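Local structure of putative uncharacterized protein PH1500 (Pyrococcus horikoshii, 4UZR) at residues Lys29-Gly34 / Phe48-Ala53; Leu4-Leu9 / Thr64-Val69; Ile87-Leu92 / Val123-Asp128. The protein is of unknown function but forms hexamers built around a 12-bladed beta-propeller, assembles further into a dodecamer, and may bind ATP. One frame throughout, in Å; residues are numbered along the deposited sequence.

How the contacts relate
From the N terminus, the strand that opens the chain, 4-9, waits until 64-69 returns to lie parallel beside it; contact 2 therefore closes a large loop. Contact 1 is nested inside that loop and closes a much shorter one, bringing 29-34 back onto 48-53. The two touch: Lys49 N lies 2.7 Å from Lys7 O and Gln52 O 2.9 Å from Lys5 N, since strands 44-54 and 3-8 are sheet neighbours in the N-terminal beta-clam. Contact 3 follows in series and joins 87-92 to 123-128 within the propeller region. Its centre lies about 31 Å from that of contact 1 and 34 Å from that of contact 2, on the opposite side of the chain's centre.

Contact 1 of 3, residues Lys29-Gly34 / Phe48-Ala53; sequences KTVRTG and FKVVQA
Val31 meets Val50 where the short strand 30-31 runs out into a loop that lies across the bent strand 48-53 of the beta-clam. That strand turns a corner at Val51, where Val51 and Gln52 together face Lys5 in a classic beta bulge, and the loop closes over the bend. With CG1 anti to the backbone N (chi1 171°), Val31 directs this methyl at Val50, meeting its CG2 at 3.6 Å; the CG1 methyl of Val50 is only slightly farther off. Leu4, Ile37 and Leu26 of helix 18-26 also touch Val31, so the valine pair belongs to the buried interior of the domain.

Arg32 turns its side chain away and contributes its carbonyl instead: Arg32 O rests 3.5 Å from Val50 CB. Its own N is bonded to Asp35 OD2. At Thr33 the hydroxyl takes over. OG1 accepts Ala53 N at 3.3 Å, with 151° at the hydrogen, which fastens the loop to the chain just after the bulge. The methyl, Thr33 CG2, lies over the corner itself, 3.9 Å from Val51 O, while Thr33 N is taken by Ser56 OG.

Gly34 closes the loop from the other end of the bend. Its N donates to Val50 O at 3.0 Å, lying in the carbonyl plane, so one bond grips the strand before the corner and another after it. Phi is positive here, and any CB would be jammed against Thr33 O. Lys49, whose chain stays extended until it bends at its last torsion (87°), brings NZ round to Gly34 O for a weak hydrogen bond of 3.5 Å.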
loop_
_atom_site.group_PDB
_atom_site.type_symbol
_atom_site.label_atom_id
_atom_site.label_comp_id
_atom_site.label_asym_id
_atom_site.label_seq_id
_atom_site.Cartn_x
_atom_site.Cartn_y
_atom_site.Cartn_z
ATOM N N LYS A 29 17.044 -37.477 -31.516
ATOM C CA LYS A 29 16.002 -36.479 -31.739
ATOM C C LYS A 29 16.417 -35.068 -31.315
ATOM O O LYS A 29 17.392 -34.885 -30.588
ATOM C CB LYS A 29 14.703 -36.904 -31.050
ATOM C CG LYS A 29 13.622 -37.322 -32.036
ATOM C CD LYS A 29 13.081 -38.711 -31.735
ATOM C CE LYS A 29 12.331 -38.753 -30.419
ATOM N NZ LYS A 29 11.809 -40.122 -30.146
ATOM N N THR A 30 15.672 -34.076 -31.791
ATOM C CA THR A 30 15.960 -32.672 -31.511
ATOM C C THR A 30 15.095 -32.119 -30.379
ATOM O O THR A 30 13.881 -32.322 -30.358
ATOM C CB THR A 30 15.749 -31.803 -32.769
ATOM O OG1 THR A 30 16.738 -32.136 -33.751
ATOM C CG2 THR A 30 15.855 -30.320 -32.431
ATOM N N VAL A 31 15.730 -31.416 -29.444
ATOM C CA VAL A 31 15.043 -30.882 -28.273
ATOM C C VAL A 31 15.314 -29.385 -28.136
ATOM O O VAL A 31 16.461 -28.943 -28.212
ATOM C CB VAL A 31 15.481 -31.612 -26.989
ATOM C CG1 VAL A 31 14.941 -30.905 -25.760
ATOM C CG2 VAL A 31 15.025 -33.063 -27.023
ATOM N N ARG A 32 14.248 -28.612 -27.938
ATOM C CA ARG A 32 14.343 -27.162 -27.791
ATOM C C ARG A 32 13.857 -26.708 -26.414
ATOM O O ARG A 32 13.131 -27.434 -25.736
ATOM C CB ARG A 32 13.512 -26.490 -28.886
ATOM C CG ARG A 32 14.247 -26.304 -30.200
ATOM C CD ARG A 32 13.293 -26.471 -31.374
ATOM N NE ARG A 32 13.955 -26.295 -32.663
ATOM C CZ ARG A 32 13.535 -25.459 -33.606
ATOM N NH1 ARG A 32 12.442 -24.733 -33.408
ATOM N NH2 ARG A 32 14.195 -25.357 -34.752
ATOM N N THR A 33 14.255 -25.507 -26.002
ATOM C CA THR A 33 13.763 -24.933 -24.753
ATOM C C THR A 33 12.252 -24.723 -24.808
ATOM O O THR A 33 11.738 -24.103 -25.740
ATOM C CB THR A 33 14.436 -23.581 -24.445
ATOM O OG1 THR A 33 15.855 -23.754 -24.364
ATOM C CG2 THR A 33 13.924 -23.022 -23.125
ATOM N N GLY A 34 11.542 -25.237 -23.809
ATOM C CA GLY A 34 10.103 -25.068 -23.740
ATOM C C GLY A 34 9.328 -26.273 -24.236
ATOM O O GLY A 34 8.111 -26.348 -24.064
ATOM N N PHE A 48 7.230 -34.214 -19.606
ATOM C CA PHE A 48 8.376 -33.487 -19.076
ATOM C C PHE A 48 8.590 -32.187 -19.843
ATOM O O PHE A 48 8.648 -32.184 -21.072
ATOM C CB PHE A 48 9.639 -34.345 -19.173
ATOM C CG PHE A 48 9.672 -35.492 -18.205
ATOM C CD1 PHE A 48 9.006 -36.675 -18.487
ATOM C CD2 PHE A 48 10.369 -35.389 -17.011
ATOM C CE1 PHE A 48 9.038 -37.736 -17.600
ATOM C CE2 PHE A 48 10.403 -36.444 -16.117
ATOM C CZ PHE A 48 9.736 -37.620 -16.413
ATOM N N LYS A 49 8.708 -31.083 -19.114
ATOM C CA LYS A 49 9.003 -29.802 -19.743
ATOM C C LYS A 49 10.507 -29.583 -19.783
ATOM O O LYS A 49 11.206 -29.827 -18.800
ATOM C CB LYS A 49 8.327 -28.648 -18.998
ATOM C CG LYS A 49 8.532 -27.288 -19.659
ATOM C CD LYS A 49 7.496 -26.276 -19.197
ATOM C CE LYS A 49 7.719 -24.913 -19.845
ATOM N NZ LYS A 49 7.037 -24.798 -21.172
ATOM N N VAL A 50 11.006 -29.144 -20.931
ATOM C CA VAL A 50 12.415 -28.812 -21.051
ATOM C C VAL A 50 12.641 -27.419 -20.483
ATOM O O VAL A 50 12.506 -26.419 -21.190
ATOM C CB VAL A 50 12.893 -28.869 -22.510
ATOM C CG1 VAL A 50 14.396 -28.636 -22.584
ATOM C CG2 VAL A 50 12.531 -30.211 -23.125
ATOM N N VAL A 51 12.964 -27.369 -19.194
ATOM C CA VAL A 51 13.192 -26.110 -18.495
ATOM C C VAL A 51 14.274 -25.317 -19.205
ATOM O O VAL A 51 14.144 -24.108 -19.402
ATOM C CB VAL A 51 13.599 -26.340 -17.028
ATOM C CG1 VAL A 51 13.873 -25.013 -16.335
ATOM C CG2 VAL A 51 12.519 -27.112 -16.298
ATOM N N GLN A 52 15.342 -26.003 -19.599
ATOM C CA GLN A 52 16.381 -25.346 -20.386
ATOM C C GLN A 52 17.159 -26.324 -21.254
ATOM O O GLN A 52 17.465 -27.434 -20.836
ATOM C CB GLN A 52 17.337 -24.552 -19.489
ATOM C CG GLN A 52 18.324 -23.680 -20.260
ATOM C CD GLN A 52 19.261 -22.903 -19.356
ATOM O OE1 GLN A 52 19.622 -23.364 -18.273
ATOM N NE2 GLN A 52 19.665 -21.717 -19.800
ATOM N N ALA A 53 17.469 -25.904 -22.474
ATOM C CA ALA A 53 18.326 -26.688 -23.348
ATOM C C ALA A 53 19.538 -25.841 -23.702
ATOM O O ALA A 53 19.400 -24.770 -24.290
ATOM C CB ALA A 53 17.575 -27.105 -24.600
#

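Contact 2 of 3, residues Leu4-Leu9 / Thr64-Val69; sequences LKLKPL and TKITLV
Leu4 and Ile66 are paired neighbours on two parallel strands, 4-8 and 65-69, joined by a ladder in which the backbone of 4-9 offers every second residue. Leu4 N donates to Lys65 O (2.6 Å) and Leu4 O accepts Thr67 N (2.8 Å); Leu6 then repeats the pattern with Thr67 O and Val69 N. Along the Leu4 side chain, CB passes 3.8 Å from Lys65 O and 4.3 Å from Ile66 CG1. CG, set beside the backbone N (chi1 -77°), rests on Thr64 CG2 at 4.0 Å, and CD1 stays close to that same methyl, while CD2 turns to Val31 and Ala53. The hydroxyl of Thr64 is bonded elsewhere, to Ser2 OG and Glu61 N. Farther along the same buried face, Leu6 CD1 meets Ile66 CG2 at 3.9 Å, and helix 18-26 covers Ile66. On the other face Lys5 CB touches Val69 CG2. Thr67 and Leu68 also pair antiparallel with a strand of a neighbouring subunit, carrying the sheet across the interface. This is the parallel pair within the otherwise antiparallel four-stranded sheet of the beta-clam.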
loop_
_atom_site.group_PDB
_atom_site.type_symbol
_atom_site.label_atom_id
_atom_site.label_comp_id
_atom_site.label_asym_id
_atom_site.label_seq_id
_atom_site.Cartn_x
_atom_site.Cartn_y
_atom_site.Cartn_z
ATOM N N LEU A 4 20.724 -30.733 -20.738
ATOM C CA LEU A 4 19.267 -30.703 -20.652
ATOM C C LEU A 4 18.795 -30.553 -19.208
ATOM O O LEU A 4 19.170 -31.333 -18.333
ATOM C CB LEU A 4 18.660 -31.967 -21.263
ATOM C CG LEU A 4 18.595 -32.048 -22.789
ATOM C CD1 LEU A 4 17.897 -33.327 -23.226
ATOM C CD2 LEU A 4 17.894 -30.828 -23.365
ATOM N N LYS A 5 17.966 -29.543 -18.969
ATOM C CA LYS A 5 17.337 -29.344 -17.672
ATOM C C LYS A 5 15.840 -29.560 -17.825
ATOM O O LYS A 5 15.156 -28.784 -18.510
ATOM C CB LYS A 5 17.632 -27.942 -17.135
ATOM C CG LYS A 5 19.092 -27.728 -16.759
ATOM C CD LYS A 5 19.340 -26.328 -16.222
ATOM C CE LYS A 5 20.790 -26.160 -15.790
ATOM N NZ LYS A 5 21.265 -24.755 -15.932
ATOM N N LEU A 6 15.348 -30.616 -17.177
ATOM C CA LEU A 6 13.981 -31.094 -17.350
ATOM C C LEU A 6 13.211 -31.160 -16.037
ATOM O O LEU A 6 13.803 -31.177 -14.957
ATOM C CB LEU A 6 14.004 -32.504 -17.941
ATOM C CG LEU A 6 14.830 -32.768 -19.196
ATOM C CD1 LEU A 6 14.919 -34.265 -19.441
ATOM C CD2 LEU A 6 14.224 -32.058 -20.393
ATOM N N LYS A 7 11.887 -31.224 -16.146
ATOM C CA LYS A 7 11.017 -31.447 -14.995
ATOM C C LYS A 7 9.674 -32.018 -15.445
ATOM O O LYS A 7 9.159 -31.645 -16.500
ATOM C CB LYS A 7 10.809 -30.152 -14.200
ATOM C CG LYS A 7 9.913 -29.119 -14.865
ATOM C CD LYS A 7 9.772 -27.873 -14.000
ATOM C CE LYS A 7 9.016 -26.772 -14.730
ATOM N NZ LYS A 7 7.743 -26.415 -14.043
ATOM N N PRO A 8 9.106 -32.935 -14.648
ATOM C CA PRO A 8 7.808 -33.535 -14.976
ATOM C C PRO A 8 6.678 -32.529 -14.769
ATOM O O PRO A 8 6.781 -31.680 -13.886
ATOM C CB PRO A 8 7.694 -34.683 -13.973
ATOM C CG PRO A 8 8.519 -34.247 -12.812
ATOM C CD PRO A 8 9.665 -33.472 -13.395
ATOM N N LEU A 9 5.621 -32.618 -15.574
ATOM C CA LEU A 9 4.492 -31.701 -15.428
ATOM C C LEU A 9 3.648 -32.028 -14.191
ATOM O O LEU A 9 3.399 -31.144 -13.370
ATOM C CB LEU A 9 3.637 -31.643 -16.703
ATOM C CG LEU A 9 4.308 -31.121 -17.974
ATOM C CD1 LEU A 9 3.287 -30.937 -19.086
ATOM C CD2 LEU A 9 5.042 -29.821 -17.696
ATOM N N THR A 64 25.194 -35.995 -23.819
ATOM C CA THR A 64 24.303 -34.939 -23.358
ATOM C C THR A 64 24.047 -35.059 -21.855
ATOM O O THR A 64 23.575 -36.091 -21.379
ATOM C CB THR A 64 22.967 -34.974 -24.111
ATOM O OG1 THR A 64 23.197 -34.722 -25.503
ATOM C CG2 THR A 64 22.019 -33.927 -23.556
ATOM N N LYS A 65 24.356 -34.000 -21.112
ATOM C CA LYS A 65 24.134 -33.995 -19.671
ATOM C C LYS A 65 22.669 -33.725 -19.355
ATOM O O LYS A 65 22.087 -32.764 -19.855
ATOM C CB LYS A 65 25.024 -32.952 -18.992
ATOM C CG LYS A 65 26.508 -33.255 -19.104
ATOM C CD LYS A 65 27.354 -32.163 -18.472
ATOM C CE LYS A 65 28.827 -32.536 -18.497
ATOM N NZ LYS A 65 29.673 -31.538 -17.788
ATOM N N ILE A 66 22.077 -34.578 -18.524
ATOM C CA ILE A 66 20.676 -34.422 -18.144
ATOM C C ILE A 66 20.511 -34.167 -16.647
ATOM O O ILE A 66 21.025 -34.916 -15.816
ATOM C CB ILE A 66 19.840 -35.653 -18.547
ATOM C CG1 ILE A 66 19.954 -35.909 -20.051
ATOM C CG2 ILE A 66 18.385 -35.464 -18.150
ATOM C CD1 ILE A 66 19.152 -37.100 -20.526
ATOM N N THR A 67 19.781 -33.107 -16.318
ATOM C CA THR A 67 19.597 -32.675 -14.936
ATOM C C THR A 67 18.115 -32.620 -14.576
ATOM O O THR A 67 17.302 -32.111 -15.348
ATOM C CB THR A 67 20.235 -31.289 -14.696
ATOM O OG1 THR A 67 21.650 -31.370 -14.899
ATOM C CG2 THR A 67 19.969 -30.802 -13.279
ATOM N N LEU A 68 17.762 -33.157 -13.412
ATOM C CA LEU A 68 16.397 -33.039 -12.912
ATOM C C LEU A 68 16.222 -31.728 -12.149
ATOM O O LEU A 68 16.973 -31.424 -11.223
ATOM C CB LEU A 68 16.037 -34.228 -12.018
ATOM C CG LEU A 68 14.705 -34.157 -11.263
ATOM C CD1 LEU A 68 13.523 -34.030 -12.213
ATOM C CD2 LEU A 68 14.539 -35.373 -10.366
ATOM N N VAL A 69 15.224 -30.956 -12.563
ATOM C CA VAL A 69 14.917 -29.658 -11.974
ATOM C C VAL A 69 13.587 -29.726 -11.225
ATOM O O VAL A 69 12.649 -30.374 -11.683
ATOM C CB VAL A 69 14.898 -28.544 -13.055
ATOM C CG1 VAL A 69 14.201 -27.293 -12.552
ATOM C CG2 VAL A 69 16.316 -28.223 -13.509
#

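Contact 3 of 3, residues Ile87-Leu92 / Val123-Asp128; sequences ILDENL and VLVRND
Val125 is the bump here, and it rises into a hollow between Ile87 and Asp89. Its two methyls divide the work: CG2 leans on Ile87 CG2 at 3.7 Å, with Ile87 CD1 close by, while CG1 lies 3.7 Å from Asp89 CB. Ile87 and Val125 run alongside with their tips pointing opposite ways, each filling the space beside the other. Ile87 carries CG1 beside its backbone N (chi1 -57°), and from there CD1 reaches down the facing strand to settle 3.6 Å from Val123 O and 4.1 Å from Val123 CG1.

These are the first strands of two successive beta-sheets, 83-116 and 122-142, consistent with neighbouring blades of the beta-propeller. The strands run 15° apart in direction with their axes 7.7 Å from each other at closest, so side chains rather than backbone bonds fill the gap between blades. Leu88 and Leu124 point away; Leu124 packs on Leu88 of another subunit.

From Asp89 a type II turn leads to Leu92; Leu92 N to Asp89 O is a weak bond, and Asp89 N also bonds to Leu92 O. Leu92 CD1 lies at the far end, 3.6 Å from Asn127 O. The Asp89 carboxylate stands between the turn and the facing strand, OD2 lying 3.8 Å from Val125 CG1. An alanine here would lack that carboxylate and would probably open a gap between the turn and Val125, toward Asn127. At the rim the extended Glu90 side chain keeps company with that of Asn127, their flat ends nearly parallel at 5°.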
loop_
_atom_site.group_PDB
_atom_site.type_symbol
_atom_site.label_atom_id
_atom_site.label_comp_id
_atom_site.label_asym_id
_atom_site.label_seq_id
_atom_site.Cartn_x
_atom_site.Cartn_y
_atom_site.Cartn_z
ATOM N N ILE A 87 13.767 -0.572 -20.581
ATOM C CA ILE A 87 13.051 -0.070 -19.419
ATOM C C ILE A 87 12.068 -1.123 -18.925
ATOM O O ILE A 87 11.259 -1.643 -19.695
ATOM C CB ILE A 87 12.295 1.232 -19.747
ATOM C CG1 ILE A 87 13.263 2.286 -20.289
ATOM C CG2 ILE A 87 11.574 1.755 -18.516
ATOM C CD1 ILE A 87 12.579 3.475 -20.928
ATOM N N LEU A 88 12.145 -1.437 -17.638
ATOM C CA LEU A 88 11.306 -2.470 -17.046
ATOM C C LEU A 88 10.355 -1.871 -16.014
ATOM O O LEU A 88 10.788 -1.339 -14.992
ATOM C CB LEU A 88 12.175 -3.560 -16.415
ATOM C CG LEU A 88 11.451 -4.717 -15.725
ATOM C CD1 LEU A 88 10.466 -5.376 -16.676
ATOM C CD2 LEU A 88 12.453 -5.733 -15.200
ATOM N N ASP A 89 9.059 -1.954 -16.293
ATOM C CA ASP A 89 8.045 -1.421 -15.395
ATOM C C ASP A 89 7.092 -2.539 -14.973
ATOM O O ASP A 89 7.406 -3.720 -15.125
ATOM C CB ASP A 89 7.280 -0.285 -16.085
ATOM C CG ASP A 89 6.643 0.685 -15.102
ATOM O OD1 ASP A 89 5.646 0.309 -14.450
ATOM O OD2 ASP A 89 7.149 1.820 -14.977
ATOM N N GLU A 90 5.931 -2.163 -14.448
ATOM C CA GLU A 90 4.952 -3.128 -13.959
ATOM C C GLU A 90 4.329 -3.907 -15.113
ATOM O O GLU A 90 3.426 -3.411 -15.790
ATOM C CB GLU A 90 3.874 -2.415 -13.140
ATOM C CG GLU A 90 4.409 -1.756 -11.877
ATOM C CD GLU A 90 3.545 -0.609 -11.389
ATOM O OE1 GLU A 90 2.730 -0.094 -12.183
ATOM O OE2 GLU A 90 3.686 -0.219 -10.210
ATOM N N ASN A 91 4.832 -5.120 -15.333
ATOM C CA ASN A 91 4.355 -6.000 -16.401
ATOM C C ASN A 91 4.544 -5.401 -17.794
ATOM O O ASN A 91 3.821 -5.739 -18.729
ATOM C CB ASN A 91 2.896 -6.405 -16.177
ATOM N N LEU A 92 5.518 -4.507 -17.916
ATOM C CA LEU A 92 5.870 -3.906 -19.195
ATOM C C LEU A 92 7.378 -3.943 -19.410
ATOM O O LEU A 92 8.149 -3.536 -18.544
ATOM C CB LEU A 92 5.390 -2.455 -19.262
ATOM C CG LEU A 92 4.056 -2.127 -19.934
ATOM C CD1 LEU A 92 4.073 -0.689 -20.432
ATOM C CD2 LEU A 92 3.753 -3.087 -21.073
ATOM N N VAL A 123 12.358 8.393 -23.939
ATOM C CA VAL A 123 11.256 7.449 -23.787
ATOM C C VAL A 123 10.901 7.296 -22.306
ATOM O O VAL A 123 11.739 6.911 -21.491
ATOM C CB VAL A 123 11.588 6.066 -24.393
ATOM C CG1 VAL A 123 10.490 5.067 -24.076
ATOM C CG2 VAL A 123 11.785 6.175 -25.897
ATOM N N LEU A 124 9.655 7.614 -21.968
ATOM C CA LEU A 124 9.182 7.569 -20.590
ATOM C C LEU A 124 8.175 6.441 -20.398
ATOM O O LEU A 124 7.382 6.148 -21.290
ATOM C CB LEU A 124 8.539 8.905 -20.214
ATOM C CG LEU A 124 9.419 10.152 -20.309
ATOM C CD1 LEU A 124 8.622 11.396 -19.958
ATOM C CD2 LEU A 124 10.631 10.024 -19.401
ATOM N N VAL A 125 8.217 5.800 -19.235
ATOM C CA VAL A 125 7.306 4.701 -18.936
ATOM C C VAL A 125 6.715 4.842 -17.538
ATOM O O VAL A 125 7.439 5.059 -16.570
ATOM C CB VAL A 125 8.015 3.327 -19.039
ATOM C CG1 VAL A 125 7.035 2.198 -18.759
ATOM C CG2 VAL A 125 8.652 3.146 -20.407
ATOM N N ARG A 126 5.393 4.720 -17.444
ATOM C CA ARG A 126 4.689 4.725 -16.163
ATOM C C ARG A 126 3.366 3.977 -16.260
ATOM O O ARG A 126 2.464 4.397 -16.986
ATOM C CB ARG A 126 4.446 6.149 -15.660
ATOM C CG ARG A 126 3.590 6.197 -14.400
ATOM C CD ARG A 126 3.363 7.616 -13.911
ATOM N NE ARG A 126 3.660 7.760 -12.488
ATOM C CZ ARG A 126 2.766 7.568 -11.523
ATOM N NH1 ARG A 126 1.521 7.223 -11.824
ATOM N NH2 ARG A 126 3.116 7.719 -10.252
ATOM N N ASN A 127 3.266 2.868 -15.533
ATOM C CA ASN A 127 2.071 2.025 -15.531
ATOM C C ASN A 127 1.719 1.471 -16.912
ATOM O O ASN A 127 2.428 0.617 -17.451
ATOM C CB ASN A 127 0.871 2.766 -14.927
ATOM C CG ASN A 127 1.112 3.202 -13.493
ATOM O OD1 ASN A 127 1.892 2.585 -12.768
ATOM N ND2 ASN A 127 0.439 4.270 -13.078
ATOM N N ASP A 128 0.617 1.958 -17.471
ATOM C CA ASP A 128 0.134 1.491 -18.764
ATOM C C ASP A 128 0.577 2.408 -19.901
ATOM O O ASP A 128 0.307 2.133 -21.067
ATOM C CB ASP A 128 -1.394 1.396 -18.751
ATOM C CG ASP A 128 -1.903 0.265 -17.878
ATOM O OD1 ASP A 128 -1.111 -0.647 -17.562
ATOM O OD2 ASP A 128 -3.097 0.289 -17.510
#